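Local structure of fructose transport system repressor FruR (Pseudomonas putida, 3O74) at residues 6-11 with 60-65. The protein probably binds specific DNA sequences to repress or activate transcription, and responds to fructose 1-phosphate as its preferred effector. Sequence-based numbering, arbitrary orientation.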
ATOM      1  N   GLY B   6      14.827   7.814   9.429  1.00 21.50           N
ATOM      2  CA  GLY B   6      14.206   8.099   8.148  1.00 22.64           C
ATOM      3  C   GLY B   6      14.141   6.863   7.271  1.00 21.79           C
ATOM      4  O   GLY B   6      14.995   5.983   7.374  1.00 20.59           O
ATOM      5  N   PHE B   7      13.130   6.793   6.408  1.00 16.16           N
ATOM      6  CA  PHE B   7      13.028   5.720   5.434  1.00 17.58           C
ATOM      7  C   PHE B   7      12.662   6.293   4.067  1.00 17.59           C
ATOM      8  O   PHE B   7      11.573   6.832   3.880  1.00 20.73           O
ATOM      9  CB  PHE B   7      11.992   4.679   5.878  1.00 19.57           C
ATOM     10  CG  PHE B   7      11.945   3.443   5.005  1.00 21.84           C
ATOM     11  CD1 PHE B   7      12.979   3.144   4.127  1.00 19.84           C
ATOM     12  CD2 PHE B   7      10.868   2.569   5.082  1.00 19.38           C
ATOM     13  CE1 PHE B   7      12.933   2.002   3.328  1.00 21.21           C
ATOM     14  CE2 PHE B   7      10.817   1.431   4.293  1.00 23.17           C
ATOM     15  CZ  PHE B   7      11.853   1.144   3.415  1.00 24.89           C
ATOM     16  N   ILE B   8      13.591   6.197   3.123  1.00 18.02           N
ATOM     17  CA  ILE B   8      13.330   6.592   1.749  1.00 18.81           C
ATOM     18  C   ILE B   8      12.969   5.354   0.949  1.00 20.52           C
ATOM     19  O   ILE B   8      13.790   4.445   0.799  1.00 20.60           O
ATOM     20  CB  ILE B   8      14.569   7.230   1.105  1.00 20.22           C
ATOM     21  CG1 ILE B   8      14.923   8.542   1.801  1.00 19.90           C
ATOM     22  CG2 ILE B   8      14.335   7.461  -0.381  1.00 20.55           C
ATOM     23  CD1 ILE B   8      16.191   9.184   1.269  1.00 21.11           C
ATOM     24  N   LEU B   9      11.746   5.312   0.431  1.00 17.44           N
ATOM     25  CA  LEU B   9      11.317   4.184  -0.384  1.00 20.92           C
ATOM     26  C   LEU B   9      10.840   4.661  -1.761  1.00 24.36           C
ATOM     27  O   LEU B   9      10.518   5.837  -1.939  1.00 20.04           O
ATOM     28  CB  LEU B   9      10.257   3.361   0.352  1.00 22.64           C
ATOM     29  CG  LEU B   9       9.051   4.110   0.916  1.00 23.99           C
ATOM     30  CD1 LEU B   9       8.038   4.390  -0.182  1.00 25.63           C
ATOM     31  CD2 LEU B   9       8.405   3.323   2.041  1.00 22.62           C
ATOM     32  N   PRO B  10      10.821   3.750  -2.745  1.00 28.09           N
ATOM     33  CA  PRO B  10      10.536   4.159  -4.124  1.00 31.49           C
ATOM     34  C   PRO B  10       9.061   4.412  -4.401  1.00 28.87           C
ATOM     35  O   PRO B  10       8.743   5.234  -5.255  1.00 33.33           O
ATOM     36  CB  PRO B  10      11.003   2.954  -4.949  1.00 29.51           C
ATOM     37  CG  PRO B  10      11.837   2.133  -4.031  1.00 28.36           C
ATOM     38  CD  PRO B  10      11.259   2.349  -2.675  1.00 25.65           C
ATOM     39  N   ASP B  11       8.175   3.715  -3.701  1.00 24.15           N
ATOM     40  CA  ASP B  11       6.764   3.738  -4.063  1.00 28.13           C
ATOM     41  C   ASP B  11       5.864   3.405  -2.885  1.00 23.76           C
ATOM     42  O   ASP B  11       5.840   2.276  -2.396  1.00 21.75           O
ATOM     43  CB  ASP B  11       6.509   2.763  -5.214  1.00 33.46           C
ATOM     44  CG  ASP B  11       5.090   2.844  -5.753  1.00 42.82           C
ATOM     45  OD1 ASP B  11       4.275   3.625  -5.215  1.00 33.84           O
ATOM     46  OD2 ASP B  11       4.790   2.118  -6.724  1.00 47.10           O
ATOM     47  N   ASP B  60      18.667   9.932  13.188  1.00 28.73           N
ATOM     48  CA  ASP B  60      19.753   9.151  13.775  1.00 29.92           C
ATOM     49  C   ASP B  60      20.279   8.077  12.827  1.00 31.03           C
ATOM     50  O   ASP B  60      21.444   7.686  12.896  1.00 26.45           O
ATOM     51  CB  ASP B  60      19.305   8.525  15.096  1.00 31.99           C
ATOM     52  CG  ASP B  60      19.020   9.562  16.164  1.00 38.50           C
ATOM     53  OD1 ASP B  60      19.324  10.752  15.932  1.00 36.17           O
ATOM     54  OD2 ASP B  60      18.496   9.184  17.234  1.00 41.42           O
ATOM     55  N   ALA B  61      19.413   7.601  11.942  1.00 30.42           N
ATOM     56  CA  ALA B  61      19.819   6.655  10.912  1.00 24.89           C
ATOM     57  C   ALA B  61      18.857   6.743   9.741  1.00 26.06           C
ATOM     58  O   ALA B  61      17.724   7.198   9.894  1.00 23.85           O
ATOM     59  CB  ALA B  61      19.867   5.235  11.463  1.00 20.65           C
ATOM     60  N   LEU B  62      19.313   6.307   8.574  1.00 19.74           N
ATOM     61  CA  LEU B  62      18.495   6.384   7.371  1.00 17.73           C
ATOM     62  C   LEU B  62      18.384   5.017   6.709  1.00 24.80           C
ATOM     63  O   LEU B  62      19.395   4.401   6.344  1.00 19.44           O
ATOM     64  CB  LEU B  62      19.089   7.401   6.393  1.00 19.69           C
ATOM     65  CG  LEU B  62      18.418   7.620   5.037  1.00 20.68           C
ATOM     66  CD1 LEU B  62      16.967   8.081   5.205  1.00 21.34           C
ATOM     67  CD2 LEU B  62      19.215   8.632   4.230  1.00 24.53           C
ATOM     68  N   PHE B  63      17.150   4.536   6.588  1.00 16.87           N
ATOM     69  CA  PHE B  63      16.868   3.348   5.797  1.00 19.02           C
ATOM     70  C   PHE B  63      16.584   3.810   4.381  1.00 20.29           C
ATOM     71  O   PHE B  63      15.943   4.846   4.177  1.00 16.71           O
ATOM     72  CB  PHE B  63      15.650   2.603   6.341  1.00 19.37           C
ATOM     73  CG  PHE B  63      15.798   2.147   7.762  1.00 21.58           C
ATOM     74  CD1 PHE B  63      16.639   1.092   8.081  1.00 23.86           C
ATOM     75  CD2 PHE B  63      15.087   2.767   8.783  1.00 24.66           C
ATOM     76  CE1 PHE B  63      16.776   0.667   9.400  1.00 24.10           C
ATOM     77  CE2 PHE B  63      15.215   2.346  10.089  1.00 26.25           C
ATOM     78  CZ  PHE B  63      16.060   1.300  10.402  1.00 27.12           C
ATOM     79  N   VAL B  64      17.036   3.050   3.393  1.00 18.26           N
ATOM     80  CA  VAL B  64      16.809   3.472   2.018  1.00 21.44           C
ATOM     81  C   VAL B  64      16.739   2.324   1.013  1.00 21.73           C
ATOM     82  O   VAL B  64      17.564   1.414   1.029  1.00 16.07           O
ATOM     83  CB  VAL B  64      17.872   4.519   1.566  1.00 30.56           C
ATOM     84  CG1 VAL B  64      19.283   3.951   1.675  1.00 27.04           C
ATOM     85  CG2 VAL B  64      17.595   5.003   0.151  1.00 32.39           C
ATOM     86  N   ALA B  65      15.724   2.381   0.157  1.00 16.33           N
ATOM     87  CA  ALA B  65      15.660   1.555  -1.038  1.00 21.15           C
ATOM     88  C   ALA B  65      15.921   2.504  -2.198  1.00 26.17           C
ATOM     89  O   ALA B  65      15.013   3.189  -2.671  1.00 24.79           O
ATOM     90  CB  ALA B  65      14.301   0.913  -1.166  1.00 19.14           C
TER
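Gly6 and Ile8 on one strand and Ala61, Phe63 and Ala65 on the other exchange a ladder of backbone hydrogen bonds, the two strands running parallel at 19°. Gly6 N donates to Ala61 O, and Phe63 N returns a bond of 2.7 Å to Gly6 O. Further along, Ile8 N reaches Phe63 O at 2.9 Å and Ala65 N reaches Ile8 O. Phe7, paired with Phe63, instead turns its N-H and C=O to strand 34-39, so strand 4-9 is held from both sides.

With CG anti to the backbone N (chi1 -173°), the Phe7 ring leans across to Phe63: CD1 comes to 3.5 Å from Phe63 CB, and Phe63 O sits at the ring edge, in plane. The Phe63 side chain crosses that of Phe7 at about a right angle, and its ring packs on Ala241 and Ala245 of helix 234-250, while Phe7 meets helix 15-30.

On the other face, Ile8 lies alongside Val64. Its CB is 3.9 Å from Val64 CG2, and its CG2 lies near the same methyl. The other branch turns to Leu62: CG1 meets Leu62 CD1 at 4.0 Å, and the terminal CD1 of Ile8 is also beside that methyl. Leu62 CD1 lies over the backbone of Gly6 as well, where no side chain intervenes. Phe54 of helix 44-56 packs on both Ile8 and Leu62. Past the ladder, Pro10 CD rests 3.7 Å from Ala65 CB. Neighbouring parallel strands with helices on both faces form the Rossmann-like core of an effector-binding subdomain in LacI-family regulators.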